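Local coordinates for protein imelysin (Bacteroides ovatus, PDB 3N8U) that is an imelysin-family protein that is probably a peptidase, though its substrate is not established, at residues A[48-53]-A[290-295]; A[37-42]-A[243-248]. One frame throughout, in Å; residues are numbered along the deposited sequence. Where two conformers were deposited one is given.

Contact 1 of 2, residues A[48-53]-A[290-295]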
ATOM      1  N   SER A  48     -12.017  12.923 -10.885  1.00 31.30           N
ATOM      2  CA  SER A  48     -12.499  13.618 -12.096  1.00 31.90           C
ATOM      3  C   SER A  48     -13.236  12.746 -13.108  1.00 33.84           C
ATOM      4  O   SER A  48     -14.328  13.117 -13.539  1.00 34.38           O
ATOM      5  CB  SER A  48     -11.345  14.341 -12.792  1.00 36.37           C
ATOM      6  OG  SER A  48     -10.770  15.337 -11.963  1.00 44.58           O
ATOM      7  N   SER A  49     -12.594  11.664 -13.593  1.00 31.83           N
ATOM      8  CA  SER A  49     -13.163  10.859 -14.672  1.00 32.04           C
ATOM      9  C   SER A  49     -12.544   9.471 -14.725  1.00 35.27           C
ATOM     10  O   SER A  49     -11.322   9.353 -14.717  1.00 34.54           O
ATOM     11  CB  SER A  49     -12.937  11.568 -16.017  1.00 35.30           C
ATOM     12  OG  SER A  49     -13.468  10.834 -17.106  1.00 40.13           O
ATOM     13  N   TYR A  50     -13.387   8.419 -14.846  1.00 32.45           N
ATOM     14  CA  TYR A  50     -12.892   7.045 -14.979  1.00 32.26           C
ATOM     15  C   TYR A  50     -13.371   6.447 -16.308  1.00 37.53           C
ATOM     16  O   TYR A  50     -14.537   6.602 -16.663  1.00 36.71           O
ATOM     17  CB  TYR A  50     -13.353   6.164 -13.782  1.00 31.32           C
ATOM     18  CG  TYR A  50     -12.762   4.762 -13.771  1.00 29.78           C
ATOM     19  CD1 TYR A  50     -11.384   4.562 -13.856  1.00 30.62           C
ATOM     20  CD2 TYR A  50     -13.579   3.638 -13.666  1.00 30.13           C
ATOM     21  CE1 TYR A  50     -10.835   3.278 -13.828  1.00 31.59           C
ATOM     22  CE2 TYR A  50     -13.038   2.352 -13.599  1.00 30.11           C
ATOM     23  CZ  TYR A  50     -11.668   2.176 -13.704  1.00 36.19           C
ATOM     24  OH  TYR A  50     -11.123   0.915 -13.660  1.00 38.24           O
ATOM     25  N   LYS A  51     -12.457   5.754 -17.038  1.00 37.06           N
ATOM     26  CA  LYS A  51     -12.767   5.086 -18.313  1.00 38.67           C
ATOM     27  C   LYS A  51     -13.480   6.041 -19.306  1.00 44.12           C
ATOM     28  O   LYS A  51     -14.441   5.646 -19.973  1.00 44.91           O
ATOM     29  CB  LYS A  51     -13.586   3.789 -18.079  1.00 40.81           C
ATOM     30  CG  LYS A  51     -12.783   2.670 -17.395  1.00 44.85           C
ATOM     31  CD  LYS A  51     -13.616   1.408 -17.222  1.00 51.68           C
ATOM     32  CE  LYS A  51     -12.768   0.226 -16.823  1.00 57.50           C
ATOM     33  NZ  LYS A  51     -13.578  -1.013 -16.678  1.00 59.37           N
ATOM     34  N   GLY A  52     -13.043   7.302 -19.313  1.00 40.99           N
ATOM     35  CA  GLY A  52     -13.589   8.356 -20.171  1.00 42.57           C
ATOM     36  C   GLY A  52     -14.959   8.877 -19.772  1.00 46.16           C
ATOM     37  O   GLY A  52     -15.558   9.670 -20.506  1.00 47.79           O
ATOM     38  N   GLY A  53     -15.460   8.436 -18.620  1.00 39.71           N
ATOM     39  CA  GLY A  53     -16.782   8.836 -18.148  1.00 40.31           C
ATOM     40  C   GLY A  53     -16.805   9.490 -16.785  1.00 41.56           C
ATOM     41  O   GLY A  53     -15.917  10.274 -16.449  1.00 38.74           O
ATOM     42  N   PHE A 290      -9.273  -1.693  -4.608  1.00 17.60           N
ATOM     43  CA  PHE A 290     -10.375  -2.057  -5.490  1.00 18.24           C
ATOM     44  C   PHE A 290     -10.653  -0.896  -6.434  1.00 22.10           C
ATOM     45  O   PHE A 290     -10.183   0.223  -6.196  1.00 21.75           O
ATOM     46  CB  PHE A 290     -11.642  -2.433  -4.683  1.00 20.65           C
ATOM     47  CG  PHE A 290     -12.347  -1.268  -4.032  1.00 22.13           C
ATOM     48  CD1 PHE A 290     -13.371  -0.596  -4.694  1.00 24.35           C
ATOM     49  CD2 PHE A 290     -12.052  -0.896  -2.727  1.00 23.95           C
ATOM     50  CE1 PHE A 290     -14.022   0.482  -4.094  1.00 26.44           C
ATOM     51  CE2 PHE A 290     -12.713   0.182  -2.124  1.00 26.66           C
ATOM     52  CZ  PHE A 290     -13.701   0.854  -2.807  1.00 26.17           C
ATOM     53  N   GLY A 291     -11.447  -1.151  -7.457  1.00 20.85           N
ATOM     54  CA  GLY A 291     -11.797  -0.137  -8.426  1.00 21.68           C
ATOM     55  C   GLY A 291     -10.586   0.276  -9.242  1.00 23.90           C
ATOM     56  O   GLY A 291      -9.758  -0.569  -9.583  1.00 24.40           O
ATOM     57  N   PRO A 292     -10.419   1.595  -9.474  1.00 22.58           N
ATOM     58  CA  PRO A 292      -9.321   2.071 -10.347  1.00 21.76           C
ATOM     59  C   PRO A 292      -7.922   1.520 -10.055  1.00 23.70           C
ATOM     60  O   PRO A 292      -7.242   1.064 -10.987  1.00 23.01           O
ATOM     61  CB  PRO A 292      -9.384   3.585 -10.186  1.00 22.49           C
ATOM     62  CG  PRO A 292     -10.848   3.860  -9.956  1.00 26.91           C
ATOM     63  CD  PRO A 292     -11.323   2.699  -9.095  1.00 23.08           C
ATOM     64  N   VAL A 293      -7.479   1.533  -8.774  1.00 20.02           N
ATOM     65  CA  VAL A 293      -6.120   1.066  -8.483  1.00 17.79           C
ATOM     66  C   VAL A 293      -5.884  -0.396  -8.957  1.00 22.69           C
ATOM     67  O   VAL A 293      -4.766  -0.752  -9.352  1.00 22.39           O
ATOM     68  CB  VAL A 293      -5.738   1.283  -7.000  1.00 19.43           C
ATOM     69  CG1 VAL A 293      -6.437   0.272  -6.095  1.00 18.05           C
ATOM     70  CG2 VAL A 293      -4.217   1.233  -6.805  1.00 17.89           C
ATOM     71  N   ASP A 294      -6.945  -1.221  -8.910  1.00 21.03           N
ATOM     72  CA  ASP A 294      -6.885  -2.627  -9.287  1.00 22.03           C
ATOM     73  C   ASP A 294      -7.062  -2.788 -10.804  1.00 25.42           C
ATOM     74  O   ASP A 294      -6.199  -3.354 -11.480  1.00 25.45           O
ATOM     75  CB  ASP A 294      -7.987  -3.407  -8.524  1.00 23.50           C
ATOM     76  CG  ASP A 294      -8.092  -4.896  -8.828  1.00 35.09           C
ATOM     77  OD1 ASP A 294      -7.129  -5.461  -9.390  1.00 38.04           O
ATOM     78  OD2 ASP A 294      -9.111  -5.507  -8.446  1.00 35.06           O
ATOM     79  N   GLU A 295      -8.174  -2.297 -11.333  1.00 22.04           N
ATOM     80  CA  GLU A 295      -8.496  -2.455 -12.748  1.00 23.21           C
ATOM     81  C   GLU A 295      -7.486  -1.833 -13.691  1.00 26.85           C
ATOM     82  O   GLU A 295      -7.260  -2.378 -14.780  1.00 27.64           O
ATOM     83  CB  GLU A 295      -9.885  -1.940 -13.027  1.00 25.85           C
ATOM     84  CG  GLU A 295     -10.950  -2.725 -12.268  1.00 34.89           C
ATOM     85  CD  GLU A 295     -12.357  -2.164 -12.333  1.00 49.66           C
ATOM     86  OE1 GLU A 295     -12.541  -1.066 -12.908  1.00 35.54           O
ATOM     87  OE2 GLU A 295     -13.279  -2.824 -11.804  1.00 41.14           O
TER
HETATM   88  O   HOH W   1     -14.841  -0.764 -14.216  1.00 42.70           O
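Tyr50 and Pro292 have the nearest CA atoms of loop 48-53 and segment 290-295, 7.7 Å apart, so side chains must span the gap. The loop turns back through a type I' beta turn from Tyr50 to Gly53, while Gly291 occupies the N-cap position of the short helix 292-295. Tyr50 reaches that helix because chi1 of -174° swings CG away from its own N. Pro292 CG sits over one face of the ring, 4.0 Å from its centroid and displaced toward the ring's edge, a CH-pi contact only 16° off the ring normal. Lys51 CG lies over the centre of the opposite face, so the phenol is sandwiched. At the ring edge, Tyr50 OH donates to Glu295 OE1 at 2.5 Å, meeting the anti lone pair of the carboxylate, whose plane is turned 26° from the ring. The same oxygen lies 3.9 Å from Lys51 NZ, a long salt bridge, and a water closes the gap, accepting from Lys51 NZ at 2.8 Å and donating to Glu295 OE1 at 2.7 Å. Outward, Tyr56 meets the Tyr50 ring edge-to-face, and Ala45 of helix 21-47 touches both Tyr50 and Pro292. A phenylalanine in place of Tyr50 would probably leave Glu295 OE1 without its phenol donor and the carboxylate freer to turn. With the phenol and a water donating to one oxygen and the ammonium nearby, negative charge on Glu295 is likely to be stabilised, and this polar edge ties the loop to the helix beside the CH-pi contact.

Contact 2 of 2, residues A[37-42]-A[243-248]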
ATOM      1  N   THR A  37       3.173   9.792 -12.588  1.00 19.73           N
ATOM      2  CA  THR A  37       2.110   9.569 -13.559  1.00 20.82           C
ATOM      3  C   THR A  37       1.033   8.652 -12.986  1.00 22.41           C
ATOM      4  O   THR A  37      -0.164   8.963 -13.086  1.00 23.11           O
ATOM      5  CB  THR A  37       2.696   9.024 -14.860  1.00 23.95           C
ATOM      6  OG1 THR A  37       3.562  10.020 -15.392  1.00 23.47           O
ATOM      7  CG2 THR A  37       1.610   8.651 -15.891  1.00 25.07           C
ATOM      8  N   ASP A  38       1.449   7.525 -12.387  1.00 19.59           N
ATOM      9  CA  ASP A  38       0.498   6.569 -11.838  1.00 19.25           C
ATOM     10  C   ASP A  38      -0.345   7.181 -10.733  1.00 22.06           C
ATOM     11  O   ASP A  38      -1.582   7.019 -10.740  1.00 20.64           O
ATOM     12  CB  ASP A  38       1.237   5.323 -11.353  1.00 19.45           C
ATOM     13  CG  ASP A  38       1.792   4.464 -12.482  1.00 20.72           C
ATOM     14  OD1 ASP A  38       1.233   4.524 -13.621  1.00 24.33           O
ATOM     15  OD2 ASP A  38       2.745   3.722 -12.232  1.00 19.69           O
ATOM     16  N   ALA A  39       0.290   7.930  -9.800  1.00 19.21           N
ATOM     17  CA  ALA A  39      -0.466   8.555  -8.695  1.00 18.27           C
ATOM     18  C   ALA A  39      -1.411   9.632  -9.215  1.00 21.62           C
ATOM     19  O   ALA A  39      -2.536   9.742  -8.726  1.00 21.11           O
ATOM     20  CB  ALA A  39       0.486   9.142  -7.662  1.00 18.50           C
ATOM     21  N   THR A  40      -0.996  10.392 -10.244  1.00 20.85           N
ATOM     22  CA  THR A  40      -1.888  11.400 -10.793  1.00 21.30           C
ATOM     23  C   THR A  40      -3.094  10.753 -11.446  1.00 23.39           C
ATOM     24  O   THR A  40      -4.233  11.224 -11.264  1.00 22.86           O
ATOM     25  CB  THR A  40      -1.119  12.291 -11.767  1.00 24.17           C
ATOM     26  OG1 THR A  40      -0.116  12.979 -11.027  1.00 21.85           O
ATOM     27  CG2 THR A  40      -2.034  13.296 -12.500  1.00 23.31           C
ATOM     28  N   ASN A  41      -2.854   9.676 -12.231  1.00 20.13           N
ATOM     29  CA  ASN A  41      -3.941   9.006 -12.956  1.00 20.79           C
ATOM     30  C   ASN A  41      -4.921   8.344 -12.003  1.00 22.19           C
ATOM     31  O   ASN A  41      -6.127   8.317 -12.278  1.00 23.21           O
ATOM     32  CB  ASN A  41      -3.391   7.993 -13.939  1.00 22.94           C
ATOM     33  CG  ASN A  41      -2.774   8.639 -15.138  1.00 29.45           C
ATOM     34  OD1 ASN A  41      -3.069   9.795 -15.472  1.00 28.20           O
ATOM     35  ND2 ASN A  41      -1.892   7.922 -15.802  1.00 25.57           N
ATOM     36  N   LEU A  42      -4.414   7.821 -10.879  1.00 19.70           N
ATOM     37  CA  LEU A  42      -5.247   7.164  -9.879  1.00 19.70           C
ATOM     38  C   LEU A  42      -6.155   8.197  -9.197  1.00 21.86           C
ATOM     39  O   LEU A  42      -7.365   7.976  -9.064  1.00 21.67           O
ATOM     40  CB  LEU A  42      -4.344   6.477  -8.854  1.00 18.24           C
ATOM     41  CG  LEU A  42      -5.042   5.828  -7.639  1.00 21.40           C
ATOM     42  CD1 LEU A  42      -6.188   4.869  -8.080  1.00 22.55           C
ATOM     43  CD2 LEU A  42      -4.021   5.076  -6.790  1.00 20.30           C
ATOM     44  N   LYS A 243      -5.166  12.009  -3.131  1.00 19.34           N
ATOM     45  CA  LYS A 243      -4.685  13.376  -3.378  1.00 20.89           C
ATOM     46  C   LYS A 243      -3.309  13.528  -2.748  1.00 22.52           C
ATOM     47  O   LYS A 243      -2.388  14.031  -3.394  1.00 21.24           O
ATOM     48  CB  LYS A 243      -5.651  14.404  -2.773  1.00 24.19           C
ATOM     49  CG  LYS A 243      -5.294  15.843  -3.117  1.00 29.94           C
ATOM     50  CD  LYS A 243      -6.435  16.782  -2.742  1.00 35.13           C
ATOM     51  CE  LYS A 243      -6.127  18.222  -3.084  1.00 49.92           C
ATOM     52  NZ  LYS A 243      -5.205  18.840  -2.092  1.00 59.50           N
ATOM     53  N   SER A 244      -3.168  13.078  -1.478  1.00 18.20           N
ATOM     54  CA  SER A 244      -1.898  13.129  -0.754  0.60 16.98           C
ATOM     55  C   SER A 244      -0.825  12.332  -1.500  1.00 19.99           C
ATOM     56  O   SER A 244       0.321  12.789  -1.623  1.00 18.99           O
ATOM     57  CB  SER A 244      -2.079  12.573   0.654  0.60 18.22           C
ATOM     58  OG  SER A 244      -0.857  12.586   1.364  0.60 18.17           O
ATOM     59  N   LEU A 245      -1.179  11.127  -1.991  1.00 17.28           N
ATOM     60  CA  LEU A 245      -0.226  10.301  -2.744  1.00 16.94           C
ATOM     61  C   LEU A 245       0.220  11.038  -4.027  1.00 17.97           C
ATOM     62  O   LEU A 245       1.406  11.008  -4.383  1.00 17.39           O
ATOM     63  CB  LEU A 245      -0.874   8.953  -3.105  1.00 16.79           C
ATOM     64  CG  LEU A 245      -0.025   7.988  -3.945  1.00 19.59           C
ATOM     65  CD1 LEU A 245       1.275   7.621  -3.229  1.00 19.95           C
ATOM     66  CD2 LEU A 245      -0.814   6.730  -4.252  1.00 21.21           C
ATOM     67  N   LYS A 246      -0.721  11.690  -4.722  1.00 17.71           N
ATOM     68  CA  LYS A 246      -0.377  12.429  -5.926  0.50 18.06           C
ATOM     69  C   LYS A 246       0.623  13.536  -5.578  1.00 21.36           C
ATOM     70  O   LYS A 246       1.670  13.635  -6.215  1.00 20.96           O
ATOM     71  CB  LYS A 246      -1.643  13.013  -6.569  0.50 20.23           C
ATOM     72  CG  LYS A 246      -1.370  13.801  -7.846  0.50 22.46           C
ATOM     73  CD  LYS A 246      -2.560  14.650  -8.243  0.50 26.80           C
ATOM     74  CE  LYS A 246      -2.516  16.034  -7.627  0.50 42.94           C
ATOM     75  NZ  LYS A 246      -3.780  16.784  -7.856  0.50 53.81           N
ATOM     76  N   GLU A 247       0.316  14.335  -4.540  1.00 19.00           N
ATOM     77  CA  GLU A 247       1.165  15.450  -4.115  1.00 18.70           C
ATOM     78  C   GLU A 247       2.526  14.967  -3.691  1.00 21.20           C
ATOM     79  O   GLU A 247       3.547  15.559  -4.057  1.00 20.06           O
ATOM     80  CB  GLU A 247       0.505  16.204  -2.953  1.00 20.54           C
ATOM     81  CG  GLU A 247      -0.700  17.023  -3.373  1.00 23.68           C
ATOM     82  CD  GLU A 247      -1.492  17.650  -2.239  1.00 41.75           C
ATOM     83  OE1 GLU A 247      -1.125  17.450  -1.057  1.00 38.24           O
ATOM     84  OE2 GLU A 247      -2.479  18.359  -2.538  1.00 39.63           O
ATOM     85  N   LYS A 248       2.561  13.876  -2.927  1.00 16.80           N
ATOM     86  CA  LYS A 248       3.821  13.368  -2.392  0.50 15.89           C
ATOM     87  C   LYS A 248       4.668  12.625  -3.413  1.00 18.93           C
ATOM     88  O   LYS A 248       5.900  12.670  -3.330  1.00 17.31           O
ATOM     89  CB  LYS A 248       3.584  12.579  -1.107  0.50 17.58           C
ATOM     90  CG  LYS A 248       3.081  13.501   0.004  0.50 15.49           C
ATOM     91  CD  LYS A 248       2.543  12.759   1.205  0.50 22.28           C
ATOM     92  CE  LYS A 248       2.185  13.728   2.315  0.50 22.08           C
ATOM     93  NZ  LYS A 248       1.004  14.576   1.967  0.50 23.45           N
TER
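Ala39 CB meets the backbone of the facing helix, 3.8 Å from Lys246 CA, and also touches the leucine next to it, 3.9 Å from Leu245 CG. Beside it, Thr40 OG1 lies 3.5 Å from Lys246 CG in the lysine conformer described here, an encounter with the aliphatic part of the chain; the hydroxyl itself is hydrogen-bonded to Lys36 O, one turn back. In that conformer Lys246 runs obliquely across Thr40, before a bend at chi3 (90°) carries its ammonium away from the threonine. A looser apolar contact, Leu42 CD2 to Leu245 CD2 at 4.4 Å, continues the interface. The small methyl of Ala39 is consistent with this close approach: Ala39 CA is 4.8 Å from Lys246 CA, and the segment axes come within 8.2 Å. Farther out, Leu298 and Met302 pack on Leu42, and Trp282 of helix 265-283 touches Leu245. On the outer side of segment 243-248, Lys243 NZ and Glu247 OE2 form a salt bridge of 2.8 Å along the helix. The axes of segments 37-42 and 243-248 run at 152° in their N-to-C directions, so helices 21-47 and 223-261 pack here as an antiparallel pair within the largely helical imelysin fold.

Both contacts connect the N-terminal region, helix 21-47 and the loop after it, with the later part of the chain. Contact 2 is the more buried, its centre about 13 Å from the centre of the chain, and depends on apolar packing between long helices. Contact 1, about 17 Å out and partly buried, combines a proline-tyrosine CH-pi contact with a charged, water-bridged polar side. The two centres are about 13 Å apart, yet the contacts touch: Leu42 CD1 of contact 2 packs at 3.6 Å from Val293 N and at 4.0 Å from Pro292 CB of contact 1. Leu42 thus joins the helix pair directly to the short helix 292-295.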